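Local coordinates for protein predicted metal-dependent hydrolase of the TIM-barrel fold (Lactobacillus casei, PDB 2QPX) that is probably a zinc-dependent hydrolase of the amidohydrolase superfamily, holding two zinc ions in its TIM-barrel fold, with a substrate that is not known, at residues 134-147 against 187-201. Residues are numbered along the deposited sequence; the frame is centred on the assembly and turned at random. Where two conformers were deposited one is given.
Sequences AEDFMLEHDNFAAW and AAGFDTWKHSGEKRL
Trp193 enters as a knob into the hole formed by Ala134, Glu135, Met138 and Trp147, where helix 183-196 and the loop after it pack against helix 130-138 and the start of helix 144-156 in a TIM-barrel protein, away from the zinc site; the axes of the short segments 134-138 and 187-196 cross at -69°. Selenomethionine Met138 covers one indole face, its CG 3.6 Å from the centroid of the Trp193 six-membered ring, a CH-pi contact. With CG anti to the backbone N (chi1 175°) and bends at chi2 and chi3, its chain folds over the ring, the selenium higher above the same face in a Met-aromatic contact. Leu201 CD1 lies against the opposite face. Trp193 NE1 donates to Lys199 O, which lies in the indole plane. Replacing Trp193 by an alanine would probably leave Met138 and Leu201 facing a gap and Lys199 O without its indole donor.

Phe190 presents CE1 to a face of Trp147, 3.4 Å from its CG, the five-membered ring of Trp147 and the Phe190 ring inclined at 33°. Phe144 CA sits over a Phe190 face, while Ala187 CB covers the Phe144 ring.

Glu135 OE2 accepts a nearly straight hydrogen bond from Leu201 N and also pairs with Arg173, so one carboxylate oxygen ties the loop down. Extended Lys199 reaches Asp136 in a salt bridge. Two waters link Asp191 OD1 to Asp142 O and Phe144 N. Lys194 NZ donates to Met138 O at 2.9 Å, approaching from the face of that carbonyl's plane opposite His141 N.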
ATOM      1  N   ALA A 134      26.220  20.937   6.470  1.00 16.78           N
ATOM      2  CA  ALA A 134      25.706  22.224   5.968  1.00 16.60           C
ATOM      3  C   ALA A 134      25.415  23.183   7.150  1.00 16.14           C
ATOM      4  O   ALA A 134      25.755  24.377   7.118  1.00 17.16           O
ATOM      5  CB  ALA A 134      24.460  22.012   5.098  1.00 16.07           C
ATOM      6  N   GLU A 135      24.776  22.660   8.189  1.00 15.62           N
ATOM      7  CA  GLU A 135      24.473  23.427   9.408  1.00 16.65           C
ATOM      8  C   GLU A 135      25.722  23.937  10.093  1.00 17.73           C
ATOM      9  O   GLU A 135      25.787  25.110  10.532  1.00 19.76           O
ATOM     10  CB  GLU A 135      23.678  22.570  10.396  1.00 18.14           C
ATOM     11  CG  GLU A 135      22.258  22.246   9.926  1.00 17.26           C
ATOM     12  CD  GLU A 135      21.597  21.063  10.615  1.00 18.59           C
ATOM     13  OE1 GLU A 135      22.240  20.368  11.429  1.00 21.94           O
ATOM     14  OE2 GLU A 135      20.408  20.814  10.300  1.00 19.71           O
ATOM     15  N   ASP A 136      26.715  23.081  10.228  1.00 19.37           N
ATOM     16  CA  ASP A 136      27.911  23.505  10.935  1.00 21.19           C
ATOM     17  C   ASP A 136      28.672  24.580  10.166  1.00 21.14           C
ATOM     18  O   ASP A 136      29.215  25.512  10.758  1.00 23.56           O
ATOM     19  CB  ASP A 136      28.764  22.293  11.254  1.00 23.11           C
ATOM     20  CG  ASP A 136      28.191  21.489  12.414  1.00 27.02           C
ATOM     21  OD1 ASP A 136      27.582  22.084  13.329  1.00 33.70           O
ATOM     22  OD2 ASP A 136      28.379  20.288  12.424  1.00 31.09           O
ATOM     23  N   PHE A 137      28.694  24.470   8.835  1.00 18.64           N
ATOM     24  CA  PHE A 137      29.299  25.527   8.013  1.00 20.04           C
ATOM     25  C   PHE A 137      28.499  26.826   8.048  1.00 20.64           C
ATOM     26  O   PHE A 137      29.082  27.910   7.989  1.00 22.01           O
ATOM     27  CB  PHE A 137      29.577  25.046   6.592  1.00 18.97           C
ATOM     28  CG  PHE A 137      30.822  24.199   6.473  1.00 20.64           C
ATOM     29  CD1 PHE A 137      32.076  24.776   6.520  1.00 22.84           C
ATOM     30  CD2 PHE A 137      30.742  22.826   6.390  1.00 21.72           C
ATOM     31  CE1 PHE A 137      33.218  24.010   6.427  1.00 24.47           C
ATOM     32  CE2 PHE A 137      31.884  22.073   6.297  1.00 21.68           C
ATOM     33  CZ  PHE A 137      33.118  22.650   6.340  1.00 23.46           C
HETATM   34  N   MSE A 138      27.185  26.745   8.158  1.00 20.13           N
HETATM   35  CA  MSE A 138      26.328  27.938   8.198  1.00 18.81           C
HETATM   36  C   MSE A 138      26.737  28.852   9.337  1.00 20.56           C
HETATM   37  O   MSE A 138      26.779  30.090   9.175  1.00 21.63           O
HETATM   38  CB  MSE A 138      24.840  27.539   8.259  1.00 20.80           C
HETATM   39  CG  MSE A 138      23.852  28.675   8.423  1.00 20.32           C
HETATM   40 SE   MSE A 138      23.629  29.341  10.230  0.80 21.92          SE
HETATM   41  CE  MSE A 138      22.888  27.744  10.999  1.00 21.26           C
ATOM     42  N   LEU A 139      27.095  28.243  10.468  1.00 22.11           N
ATOM     43  CA  LEU A 139      27.451  29.027  11.668  1.00 21.69           C
ATOM     44  C   LEU A 139      28.703  29.904  11.463  1.00 23.71           C
ATOM     45  O   LEU A 139      28.891  30.904  12.172  1.00 26.23           O
ATOM     46  CB  LEU A 139      27.675  28.068  12.849  1.00 23.08           C
ATOM     47  CG  LEU A 139      26.499  27.273  13.358  1.00 24.78           C
ATOM     48  CD1 LEU A 139      26.966  26.344  14.514  1.00 26.37           C
ATOM     49  CD2 LEU A 139      25.390  28.165  13.812  1.00 26.92           C
ATOM     50  N   GLU A 140      29.530  29.543  10.507  1.00 24.81           N
ATOM     51  CA  GLU A 140      30.815  30.195  10.250  0.50 25.94           C
ATOM     52  C   GLU A 140      30.781  31.256   9.147  1.00 26.02           C
ATOM     53  O   GLU A 140      31.798  31.896   8.889  1.00 28.47           O
ATOM     54  CB  GLU A 140      31.870  29.153   9.852  0.50 27.23           C
ATOM     55  CG  GLU A 140      32.108  28.051  10.863  0.50 29.40           C
ATOM     56  CD  GLU A 140      32.450  28.576  12.244  0.50 36.16           C
ATOM     57  OE1 GLU A 140      33.238  29.540  12.340  0.50 39.85           O
ATOM     58  OE2 GLU A 140      31.907  28.029  13.236  0.50 37.97           O
ATOM     59  N   HIS A 141      29.628  31.434   8.481  1.00 25.30           N
ATOM     60  CA  HIS A 141      29.556  32.346   7.318  1.00 24.76           C
ATOM     61  C   HIS A 141      28.308  33.195   7.338  1.00 24.57           C
ATOM     62  O   HIS A 141      27.240  32.695   7.675  1.00 26.80           O
ATOM     63  CB  HIS A 141      29.669  31.524   5.988  1.00 23.66           C
ATOM     64  CG  HIS A 141      30.963  30.787   5.873  1.00 23.50           C
ATOM     65  ND1 HIS A 141      32.129  31.409   5.488  1.00 27.40           N
ATOM     66  CD2 HIS A 141      31.311  29.525   6.228  1.00 23.99           C
ATOM     67  CE1 HIS A 141      33.126  30.546   5.549  1.00 28.98           C
ATOM     68  NE2 HIS A 141      32.657  29.392   5.997  1.00 28.20           N
ATOM     69  N   ASP A 142      28.425  34.471   6.914  1.00 26.40           N
ATOM     70  CA  ASP A 142      27.242  35.326   6.944  0.50 25.74           C
ATOM     71  C   ASP A 142      26.542  35.487   5.601  1.00 25.59           C
ATOM     72  O   ASP A 142      25.485  36.087   5.555  1.00 29.67           O
ATOM     73  CB  ASP A 142      27.507  36.686   7.626  0.50 26.46           C
ATOM     74  CG  ASP A 142      28.503  37.558   6.892  0.50 29.23           C
ATOM     75  OD1 ASP A 142      28.848  37.310   5.721  0.50 28.17           O
ATOM     76  OD2 ASP A 142      28.946  38.544   7.523  0.50 30.99           O
ATOM     77  N   ASN A 143      27.094  34.905   4.534  1.00 24.39           N
ATOM     78  CA  ASN A 143      26.496  34.985   3.198  1.00 23.28           C
ATOM     79  C   ASN A 143      26.559  33.655   2.456  1.00 20.54           C
ATOM     80  O   ASN A 143      27.465  32.839   2.696  1.00 22.76           O
ATOM     81  CB  ASN A 143      27.185  36.049   2.335  1.00 25.34           C
ATOM     82  CG  ASN A 143      28.664  35.773   2.146  1.00 27.65           C
ATOM     83  OD1 ASN A 143      29.098  35.247   1.097  1.00 27.46           O
ATOM     84  ND2 ASN A 143      29.460  36.098   3.180  1.00 32.29           N
ATOM     85  N   PHE A 144      25.596  33.461   1.573  1.00 20.39           N
ATOM     86  CA  PHE A 144      25.503  32.222   0.793  1.00 20.34           C
ATOM     87  C   PHE A 144      26.788  31.866   0.052  1.00 20.06           C
ATOM     88  O   PHE A 144      27.218  30.711   0.049  1.00 19.04           O
ATOM     89  CB  PHE A 144      24.333  32.305  -0.195  1.00 19.77           C
ATOM     90  CG  PHE A 144      24.259  31.150  -1.157  1.00 17.91           C
ATOM     91  CD1 PHE A 144      24.952  31.165  -2.356  1.00 18.79           C
ATOM     92  CD2 PHE A 144      23.515  30.039  -0.858  1.00 17.78           C
ATOM     93  CE1 PHE A 144      24.875  30.113  -3.235  1.00 19.40           C
ATOM     94  CE2 PHE A 144      23.435  28.969  -1.749  1.00 19.99           C
ATOM     95  CZ  PHE A 144      24.126  29.003  -2.942  1.00 19.18           C
ATOM     96  N   ALA A 145      27.389  32.806  -0.649  1.00 20.12           N
ATOM     97  CA  ALA A 145      28.522  32.432  -1.495  1.00 18.64           C
ATOM     98  C   ALA A 145      29.693  31.855  -0.692  1.00 20.28           C
ATOM     99  O   ALA A 145      30.298  30.844  -1.092  1.00 21.09           O
ATOM    100  CB  ALA A 145      28.989  33.658  -2.320  1.00 20.63           C
ATOM    101  N   ALA A 146      30.015  32.474   0.434  1.00 21.81           N
ATOM    102  CA  ALA A 146      31.138  32.005   1.270  1.00 22.82           C
ATOM    103  C   ALA A 146      30.754  30.683   1.937  1.00 21.98           C
ATOM    104  O   ALA A 146      31.594  29.786   2.056  1.00 22.19           O
ATOM    105  CB  ALA A 146      31.495  33.024   2.339  1.00 24.74           C
ATOM    106  N   TRP A 147      29.508  30.571   2.380  1.00 20.70           N
ATOM    107  CA  TRP A 147      29.017  29.311   2.961  1.00 18.06           C
ATOM    108  C   TRP A 147      29.094  28.170   1.932  1.00 19.57           C
ATOM    109  O   TRP A 147      29.632  27.083   2.209  1.00 18.06           O
ATOM    110  CB  TRP A 147      27.587  29.462   3.430  1.00 18.83           C
ATOM    111  CG  TRP A 147      26.947  28.128   3.725  1.00 18.37           C
ATOM    112  CD1 TRP A 147      27.131  27.364   4.836  1.00 19.10           C
ATOM    113  CD2 TRP A 147      26.058  27.405   2.874  1.00 16.84           C
ATOM    114  NE1 TRP A 147      26.422  26.187   4.741  1.00 19.53           N
ATOM    115  CE2 TRP A 147      25.730  26.199   3.550  1.00 18.16           C
ATOM    116  CE3 TRP A 147      25.489  27.652   1.615  1.00 18.23           C
ATOM    117  CZ2 TRP A 147      24.911  25.252   2.995  1.00 18.45           C
ATOM    118  CZ3 TRP A 147      24.657  26.721   1.068  1.00 18.52           C
ATOM    119  CH2 TRP A 147      24.380  25.510   1.759  1.00 18.52           C
ATOM    120  N   ALA A 187      19.850  31.115  -2.260  1.00 16.32           N
ATOM    121  CA  ALA A 187      20.507  32.133  -1.464  1.00 16.67           C
ATOM    122  C   ALA A 187      19.506  32.862  -0.548  1.00 17.20           C
ATOM    123  O   ALA A 187      19.830  33.154   0.604  1.00 18.12           O
ATOM    124  CB  ALA A 187      21.279  33.105  -2.380  1.00 17.57           C
ATOM    125  N   ALA A 188      18.286  33.089  -1.033  1.00 17.35           N
ATOM    126  CA  ALA A 188      17.213  33.673  -0.208  1.00 17.66           C
ATOM    127  C   ALA A 188      16.885  32.699   0.951  1.00 18.16           C
ATOM    128  O   ALA A 188      16.643  33.125   2.081  1.00 17.92           O
ATOM    129  CB  ALA A 188      15.993  33.969  -1.029  1.00 18.70           C
ATOM    130  N   GLY A 189      16.856  31.404   0.664  1.00 16.65           N
ATOM    131  CA  GLY A 189      16.646  30.373   1.691  1.00 16.77           C
ATOM    132  C   GLY A 189      17.735  30.391   2.745  1.00 16.16           C
ATOM    133  O   GLY A 189      17.448  30.315   3.971  1.00 17.76           O
ATOM    134  N   PHE A 190      18.982  30.524   2.294  1.00 15.98           N
ATOM    135  CA  PHE A 190      20.118  30.640   3.180  1.00 17.06           C
ATOM    136  C   PHE A 190      19.973  31.869   4.095  1.00 17.03           C
ATOM    137  O   PHE A 190      20.156  31.790   5.309  1.00 17.34           O
ATOM    138  CB  PHE A 190      21.440  30.726   2.438  1.00 17.53           C
ATOM    139  CG  PHE A 190      22.630  30.914   3.355  1.00 16.79           C
ATOM    140  CD1 PHE A 190      23.248  29.814   3.919  1.00 17.68           C
ATOM    141  CD2 PHE A 190      23.062  32.179   3.755  1.00 18.77           C
ATOM    142  CE1 PHE A 190      24.317  29.969   4.803  1.00 20.24           C
ATOM    143  CE2 PHE A 190      24.124  32.329   4.637  1.00 22.57           C
ATOM    144  CZ  PHE A 190      24.737  31.224   5.187  1.00 21.43           C
ATOM    145  N   ASP A 191      19.625  33.008   3.502  1.00 17.94           N
ATOM    146  CA  ASP A 191      19.495  34.231   4.300  1.00 18.74           C
ATOM    147  C   ASP A 191      18.399  34.072   5.339  1.00 17.88           C
ATOM    148  O   ASP A 191      18.584  34.489   6.474  1.00 20.45           O
ATOM    149  CB  ASP A 191      19.174  35.448   3.400  1.00 20.65           C
ATOM    150  CG  ASP A 191      20.308  35.820   2.490  1.00 21.61           C
ATOM    151  OD1 ASP A 191      21.463  35.424   2.756  1.00 22.30           O
ATOM    152  OD2 ASP A 191      20.053  36.575   1.498  1.00 25.33           O
ATOM    153  N   THR A 192      17.243  33.543   4.952  1.00 19.00           N
ATOM    154  CA  THR A 192      16.110  33.333   5.877  1.00 18.40           C
ATOM    155  C   THR A 192      16.547  32.417   7.037  1.00 18.93           C
ATOM    156  O   THR A 192      16.250  32.687   8.230  1.00 20.31           O
ATOM    157  CB  THR A 192      14.898  32.827   5.165  1.00 19.93           C
ATOM    158  OG1 THR A 192      14.461  33.850   4.278  1.00 21.79           O
ATOM    159  CG2 THR A 192      13.764  32.445   6.121  1.00 23.40           C
ATOM    160  N   TRP A 193      17.272  31.358   6.682  1.00 18.77           N
ATOM    161  CA  TRP A 193      17.825  30.425   7.672  1.00 18.54           C
ATOM    162  C   TRP A 193      18.765  31.105   8.640  1.00 18.15           C
ATOM    163  O   TRP A 193      18.566  31.023   9.880  1.00 21.30           O
ATOM    164  CB  TRP A 193      18.503  29.278   6.915  1.00 17.45           C
ATOM    165  CG  TRP A 193      19.177  28.227   7.718  1.00 15.92           C
ATOM    166  CD1 TRP A 193      18.864  27.812   8.988  1.00 17.14           C
ATOM    167  CD2 TRP A 193      20.280  27.425   7.292  1.00 16.23           C
ATOM    168  NE1 TRP A 193      19.705  26.794   9.366  1.00 19.27           N
ATOM    169  CE2 TRP A 193      20.583  26.529   8.349  1.00 17.54           C
ATOM    170  CE3 TRP A 193      21.051  27.375   6.123  1.00 16.91           C
ATOM    171  CZ2 TRP A 193      21.601  25.576   8.262  1.00 17.49           C
ATOM    172  CZ3 TRP A 193      22.083  26.431   6.039  1.00 16.16           C
ATOM    173  CH2 TRP A 193      22.358  25.545   7.113  1.00 18.83           C
ATOM    174  N   LYS A 194      19.744  31.794   8.104  1.00 19.82           N
ATOM    175  CA  LYS A 194      20.705  32.562   8.894  1.00 23.22           C
ATOM    176  C   LYS A 194      19.993  33.527   9.874  1.00 23.16           C
ATOM    177  O   LYS A 194      20.270  33.549  11.112  1.00 27.48           O
ATOM    178  CB  LYS A 194      21.718  33.243   7.960  1.00 23.18           C
ATOM    179  CG  LYS A 194      22.754  34.121   8.631  1.00 28.55           C
ATOM    180  CD  LYS A 194      23.557  33.382   9.664  1.00 33.65           C
ATOM    181  CE  LYS A 194      24.766  32.770   9.140  1.00 32.48           C
ATOM    182  NZ  LYS A 194      25.816  32.664  10.245  1.00 30.21           N
ATOM    183  N   HIS A 195      19.004  34.255   9.380  1.00 24.49           N
ATOM    184  CA  HIS A 195      18.297  35.258  10.181  1.00 26.48           C
ATOM    185  C   HIS A 195      17.326  34.659  11.210  1.00 25.40           C
ATOM    186  O   HIS A 195      16.934  35.341  12.171  1.00 26.17           O
ATOM    187  CB  HIS A 195      17.474  36.208   9.289  1.00 29.75           C
ATOM    188  CG  HIS A 195      18.280  37.021   8.334  1.00 34.97           C
ATOM    189  ND1 HIS A 195      17.742  37.526   7.156  1.00 35.32           N
ATOM    190  CD2 HIS A 195      19.579  37.386   8.350  1.00 40.48           C
ATOM    191  CE1 HIS A 195      18.685  38.184   6.503  1.00 39.90           C
ATOM    192  NE2 HIS A 195      19.808  38.108   7.200  1.00 44.87           N
ATOM    193  N   SER A 196      16.913  33.420  11.024  1.00 25.28           N
ATOM    194  CA  SER A 196      15.929  32.780  11.887  1.00 24.44           C
ATOM    195  C   SER A 196      16.521  32.420  13.265  1.00 24.85           C
ATOM    196  O   SER A 196      15.797  32.194  14.196  1.00 27.43           O
ATOM    197  CB  SER A 196      15.397  31.496  11.257  1.00 25.15           C
ATOM    198  OG  SER A 196      16.396  30.472  11.307  1.00 25.57           O
ATOM    199  N   GLY A 197      17.832  32.332  13.359  1.00 24.48           N
ATOM    200  CA  GLY A 197      18.477  31.876  14.572  1.00 27.49           C
ATOM    201  C   GLY A 197      18.405  30.375  14.829  1.00 29.33           C
ATOM    202  O   GLY A 197      18.984  29.915  15.799  1.00 33.08           O
ATOM    203  N   GLU A 198      17.681  29.616  14.002  1.00 25.05           N
ATOM    204  CA  GLU A 198      17.546  28.183  14.183  0.50 22.92           C
ATOM    205  C   GLU A 198      18.684  27.469  13.473  1.00 23.76           C
ATOM    206  O   GLU A 198      18.916  27.703  12.299  1.00 24.08           O
ATOM    207  CB  GLU A 198      16.212  27.713  13.610  0.50 24.79           C
ATOM    208  CG  GLU A 198      14.964  28.360  14.238  0.50 29.56           C
ATOM    209  CD  GLU A 198      14.792  28.024  15.718  0.50 38.78           C
ATOM    210  OE1 GLU A 198      15.171  26.907  16.140  0.50 41.49           O
ATOM    211  OE2 GLU A 198      14.269  28.881  16.462  0.50 43.81           O
ATOM    212  N   LYS A 199      19.387  26.576  14.165  1.00 23.68           N
ATOM    213  CA  LYS A 199      20.489  25.883  13.564  1.00 23.14           C
ATOM    214  C   LYS A 199      20.018  24.873  12.515  1.00 21.20           C
ATOM    215  O   LYS A 199      20.628  24.753  11.439  1.00 22.75           O
ATOM    216  CB  LYS A 199      21.353  25.141  14.595  1.00 24.74           C
ATOM    217  CG  LYS A 199      22.613  24.556  13.946  1.00 27.97           C
ATOM    218  CD  LYS A 199      23.555  23.840  14.902  1.00 26.79           C
ATOM    219  CE  LYS A 199      24.752  23.308  14.183  1.00 27.21           C
ATOM    220  NZ  LYS A 199      25.668  22.554  15.120  1.00 32.04           N
ATOM    221  N   ARG A 200      18.926  24.191  12.811  1.00 22.09           N
ATOM    222  CA  ARG A 200      18.366  23.128  11.968  0.50 22.46           C
ATOM    223  C   ARG A 200      18.099  23.619  10.535  1.00 21.89           C
ATOM    224  O   ARG A 200      17.399  24.605  10.357  1.00 21.48           O
ATOM    225  CB  ARG A 200      17.046  22.695  12.614  0.50 24.85           C
ATOM    226  CG  ARG A 200      16.391  21.422  12.143  0.50 28.73           C
ATOM    227  CD  ARG A 200      15.228  21.050  13.107  0.50 31.08           C
ATOM    228  NE  ARG A 200      14.001  20.744  12.380  0.50 33.43           N
ATOM    229  CZ  ARG A 200      13.604  19.533  12.010  0.50 39.30           C
ATOM    230  NH1 ARG A 200      14.316  18.451  12.309  0.50 46.73           N
ATOM    231  NH2 ARG A 200      12.479  19.400  11.325  0.50 41.77           N
ATOM    232  N   LEU A 201      18.619  22.911   9.540  1.00 19.66           N
ATOM    233  CA  LEU A 201      18.358  23.222   8.125  1.00 17.51           C
ATOM    234  C   LEU A 201      16.979  22.633   7.712  1.00 17.07           C
ATOM    235  O   LEU A 201      16.785  21.424   7.720  1.00 18.01           O
ATOM    236  CB  LEU A 201      19.458  22.653   7.246  1.00 17.50           C
ATOM    237  CG  LEU A 201      19.295  22.804   5.742  1.00 15.62           C
ATOM    238  CD1 LEU A 201      19.033  24.291   5.352  1.00 17.43           C
ATOM    239  CD2 LEU A 201      20.489  22.197   5.028  1.00 18.49           C
TER
HETATM  240  O   HOH W   1      22.720  36.129   5.215  1.00 35.11           O
HETATM  241  O   HOH W   2      23.744  35.646   1.334  1.00 26.34           O